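Local coordinates for tail spike protein gp49 (PDB 4RU4) that serves as a tailspike of Pseudomonas phage LKA1 and, as a lyase, probably cleaves the O-specific polysaccharide of the host cell surface during virus entry, at residues 522-528 with 582-588; 559-564 with 576-580. All blocks are in the same frame, centred on the assembly; numbering follows the deposited sequence.

Contact 1. Residues 522-528 with 582-588; sequences TTATNAS and GTNFSSA
The Phe585 ring is clasped between two methyls. On one face Thr523 CG2 stands 3.6 Å from the ring centroid and only 4° off the ring normal, a CH-pi contact almost exactly over the centre; over the other face lies CG2 of Thr579, a residue of contact 2. At the ring edge, near its plane, lies the carbonyl oxygen of Ala527, while the oxygen of Ser528 approaches CE2 obliquely. Thr523 divides its two branches between different tasks. With chi1 at 55°, OG1 sits between the backbone N and the carbonyl carbon, and CG2, anti to that carbon, is turned onto the ring. OG1 donates to Ser587 O at 2.6 Å and also pairs with the backbone N of Val589, so both the hydroxyl and the methyl of this buried residue are engaged. A CH-pi contact, one side-chain-to-backbone bond and one backbone bond thus join two loops, which follow strands 510-522 and 572-578 at the far end of the C-terminal Ig-like domain. Ala524 to Ala527 form a type I beta turn, and the carbonyl that leaves it, Ala527 O, accepts Phe585 N at 3.0 Å. Asn584 lies alongside the turn, its OD1 3.2 Å from Ala527 C, while its ND2 donates to a water at 2.9 Å that bonds weakly back to Thr525 O. The side-chain amide of Asn558 hydrogen-bonds the same backbone, ND2 to Asn584 O and OD1 to Ser586 N. The methyl CG2 of Thr525 rests 3.4 Å from Ser586 O. Farther along, Ser528 CB packs 3.2 Å from Thr583 O, while its OG bonds to Tyr555 OH of the second subunit.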
# COMPACT_ATOMS: atom_id res chain seq x y z
N THR B 522 17.33 18.81 47.64
CA THR B 522 17.37 18.71 49.10
C THR B 522 17.27 20.11 49.69
O THR B 522 18.04 21.02 49.32
CB THR B 522 18.66 18.04 49.57
OG1 THR B 522 18.77 16.75 48.94
CG2 THR B 522 18.67 17.88 51.10
N THR B 523 16.30 20.30 50.58
CA THR B 523 16.16 21.59 51.24
C THR B 523 17.36 21.91 52.16
O THR B 523 18.10 21.01 52.58
CB THR B 523 14.83 21.67 52.01
OG1 THR B 523 14.73 20.57 52.93
CG2 THR B 523 13.66 21.63 51.03
N ALA B 524 17.58 23.19 52.41
CA ALA B 524 18.58 23.61 53.40
C ALA B 524 17.87 24.37 54.51
O ALA B 524 16.95 25.14 54.22
CB ALA B 524 19.65 24.49 52.75
N THR B 525 18.29 24.17 55.76
CA THR B 525 17.61 24.77 56.88
C THR B 525 17.84 26.27 56.99
O THR B 525 17.18 26.94 57.78
CB THR B 525 17.96 24.11 58.23
OG1 THR B 525 19.35 24.29 58.52
CG2 THR B 525 17.62 22.62 58.21
N ASN B 526 18.76 26.80 56.17
CA ASN B 526 19.07 28.23 56.23
C ASN B 526 18.55 28.99 54.99
O ASN B 526 19.00 30.10 54.72
CB ASN B 526 20.58 28.44 56.40
CG ASN B 526 21.39 27.84 55.25
OD1 ASN B 526 20.83 27.39 54.24
ND2 ASN B 526 22.71 27.85 55.40
N ALA B 527 17.63 28.39 54.24
CA ALA B 527 17.03 29.08 53.09
C ALA B 527 15.57 28.68 52.93
O ALA B 527 15.14 27.64 53.44
CB ALA B 527 17.82 28.77 51.80
N SER B 528 14.81 29.50 52.21
CA SER B 528 13.38 29.26 52.03
C SER B 528 13.14 28.64 50.66
O SER B 528 12.00 28.52 50.20
CB SER B 528 12.59 30.56 52.14
OG SER B 528 12.81 31.37 51.00
N GLY B 582 8.25 32.56 52.63
CA GLY B 582 9.66 32.95 52.71
C GLY B 582 10.34 32.59 54.02
O GLY B 582 11.49 32.98 54.29
N THR B 583 9.61 31.86 54.87
CA THR B 583 10.21 31.25 56.05
C THR B 583 11.22 30.18 55.62
O THR B 583 10.94 29.41 54.69
CB THR B 583 9.12 30.63 56.94
OG1 THR B 583 8.19 31.64 57.36
CG2 THR B 583 9.74 29.98 58.18
N ASN B 584 12.38 30.11 56.27
CA ASN B 584 13.29 29.01 55.97
C ASN B 584 12.68 27.64 56.23
O ASN B 584 11.95 27.47 57.19
CB ASN B 584 14.56 29.13 56.82
CG ASN B 584 15.43 30.31 56.43
OD1 ASN B 584 15.32 30.83 55.32
ND2 ASN B 584 16.30 30.72 57.33
N PHE B 585 12.99 26.67 55.37
CA PHE B 585 12.73 25.27 55.68
C PHE B 585 13.43 24.90 57.00
O PHE B 585 14.54 25.37 57.29
CB PHE B 585 13.26 24.38 54.56
CG PHE B 585 12.42 24.38 53.32
CD1 PHE B 585 11.23 23.66 53.25
CD2 PHE B 585 12.84 25.09 52.20
CE1 PHE B 585 10.46 23.66 52.08
CE2 PHE B 585 12.08 25.10 51.03
CZ PHE B 585 10.91 24.37 50.97
N SER B 586 12.80 24.07 57.81
CA SER B 586 13.37 23.72 59.11
C SER B 586 14.10 22.36 59.12
O SER B 586 14.79 22.04 60.09
CB SER B 586 12.30 23.78 60.21
OG SER B 586 11.30 22.78 60.03
N SER B 587 13.95 21.59 58.04
CA SER B 587 14.64 20.30 57.86
C SER B 587 15.33 20.22 56.50
O SER B 587 14.83 20.79 55.53
CB SER B 587 13.64 19.14 57.93
OG SER B 587 13.07 19.06 59.21
N ALA B 588 16.45 19.51 56.43
CA ALA B 588 17.12 19.25 55.15
C ALA B 588 16.76 17.85 54.67
O ALA B 588 17.32 16.86 55.16
CB ALA B 588 18.64 19.39 55.32
O HOH W 1 16.48 29.51 60.01

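Contact 2. Residues 559-564 with 576-580; sequences RVGVAI and GLFTD
Val562 N donates to Phe578 O at 2.7 Å, a nearly straight bond of 165° at the hydrogen. It belongs to the antiparallel beta hairpin of strands 562-568 and 572-578 in the C-terminal Ig-like domain, and illustrates the alternation expected of such a ladder. The return bond, Phe578 N to Val562 O, completes one hydrogen-bonded pair, and Ile564 with Gly576 makes the next, again with a bond in each direction. Between them Ala563 and Leu577 form a non-hydrogen-bonded pair; beside it Ala563 CA approaches Gly576 O at 3.2 Å, a CA-H...O contact. Val562, Ile564 and Phe578 share one face of the hairpin. There CD1 of Ile564 reaches Phe578 CE1 at 3.6 Å, the two side chains crossing at about a right angle; chi1 of 63° sets CG1 between the backbone N and the carbonyl carbon, from where the extended chain runs to the ring. On the other face Leu577 folds over the backbone of Gly561, a glycine with a positive phi of 93°, and packs Leu577 CD1 3.4 Å from Gly561 C. Past the strands, Asp580 sets its CB beside Val562 CG2, while its OD1 accepts Gly561 N of the second subunit, carrying the hairpin end into the trimer interface. The guanidinium of Arg559 is engaged in a salt bridge with Asp581, whereas the aliphatic start of its side chain lies across Thr579, Arg559 CG meeting the methyl Thr579 CG2 at 3.6 Å.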
# COMPACT_ATOMS: atom_id res chain seq x y z
N ARG B 559 7.39 23.22 56.21
CA ARG B 559 6.74 23.71 54.98
C ARG B 559 6.75 22.63 53.90
O ARG B 559 7.70 21.83 53.82
CB ARG B 559 7.45 24.95 54.41
CG ARG B 559 7.40 26.23 55.31
CD ARG B 559 5.98 26.82 55.32
NE ARG B 559 5.88 28.07 56.08
CZ ARG B 559 5.80 28.16 57.41
NH1 ARG B 559 5.83 27.07 58.17
NH2 ARG B 559 5.70 29.35 57.98
N VAL B 560 5.72 22.64 53.06
CA VAL B 560 5.68 21.78 51.87
C VAL B 560 6.57 22.36 50.77
O VAL B 560 7.37 21.66 50.17
CB VAL B 560 4.26 21.68 51.31
CG1 VAL B 560 4.25 20.73 50.10
CG2 VAL B 560 3.33 21.18 52.37
N GLY B 561 6.41 23.66 50.53
CA GLY B 561 7.08 24.32 49.44
C GLY B 561 6.24 24.35 48.18
O GLY B 561 5.49 23.41 47.89
N VAL B 562 6.39 25.43 47.43
CA VAL B 562 5.66 25.64 46.19
C VAL B 562 6.61 25.45 45.02
O VAL B 562 7.60 26.17 44.89
CB VAL B 562 5.04 27.08 46.16
CG1 VAL B 562 4.25 27.32 44.88
CG2 VAL B 562 4.16 27.31 47.39
N ALA B 563 6.32 24.46 44.19
CA ALA B 563 7.12 24.12 43.03
C ALA B 563 6.81 25.07 41.88
O ALA B 563 5.65 25.22 41.50
CB ALA B 563 6.81 22.66 42.59
N ILE B 564 7.86 25.68 41.33
CA ILE B 564 7.75 26.62 40.20
C ILE B 564 8.92 26.39 39.26
O ILE B 564 9.75 25.51 39.48
CB ILE B 564 7.79 28.09 40.68
CG1 ILE B 564 9.14 28.38 41.35
CG2 ILE B 564 6.61 28.37 41.65
CD1 ILE B 564 9.35 29.88 41.75
N GLY B 576 12.27 25.11 40.87
CA GLY B 576 12.40 25.66 42.20
C GLY B 576 11.37 25.15 43.18
O GLY B 576 10.24 24.86 42.80
N LEU B 577 11.76 25.06 44.45
CA LEU B 577 10.82 24.75 45.53
C LEU B 577 10.98 25.85 46.59
O LEU B 577 12.06 25.99 47.15
CB LEU B 577 11.13 23.38 46.14
CG LEU B 577 10.17 22.92 47.25
CD1 LEU B 577 8.80 22.62 46.67
CD2 LEU B 577 10.73 21.71 48.02
N PHE B 578 9.92 26.64 46.82
CA PHE B 578 10.02 27.89 47.61
C PHE B 578 8.92 27.86 48.67
O PHE B 578 7.76 27.60 48.34
CB PHE B 578 9.75 29.13 46.73
CG PHE B 578 10.88 29.52 45.82
CD1 PHE B 578 11.21 28.77 44.71
CD2 PHE B 578 11.60 30.70 46.07
CE1 PHE B 578 12.23 29.15 43.84
CE2 PHE B 578 12.63 31.09 45.23
CZ PHE B 578 12.96 30.30 44.11
N THR B 579 9.24 28.12 49.93
CA THR B 579 8.16 28.17 50.93
C THR B 579 7.29 29.35 50.53
O THR B 579 7.82 30.36 50.02
CB THR B 579 8.69 28.33 52.37
OG1 THR B 579 9.31 29.62 52.53
CG2 THR B 579 9.71 27.22 52.70
N ASP B 580 5.97 29.25 50.70
CA ASP B 580 5.13 30.33 50.13
C ASP B 580 5.43 31.67 50.82
O ASP B 580 5.47 32.72 50.16
CB ASP B 580 3.64 30.01 50.23
CG ASP B 580 2.78 30.93 49.36
OD1 ASP B 580 3.18 31.28 48.21
OD2 ASP B 580 1.69 31.33 49.84

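How the contacts relate
Contacts 1 and 2 lie with their centres about 10 Å apart at the far end of the C-terminal Ig-like domain, and the chain passes through contact 2 between the two segments of contact 1. Thr579 joins them most directly: Thr579 N meets Ser528 O at 2.8 Å, a probable hydrogen bond, and Thr579 CG2 packs 3.5 Å from Phe585 CZ. The Thr579 hydroxyl bonds to Thr583 O. Both contacts reach Tyr555 of the second subunit, through Ser528 OG and Thr579 O. A bound sodium ion lies about 6 Å from the side chain of Thr522 and a bound calcium ion about 6 Å from that of Ala563; the calcium site at Gly368 and Asp394 lies elsewhere.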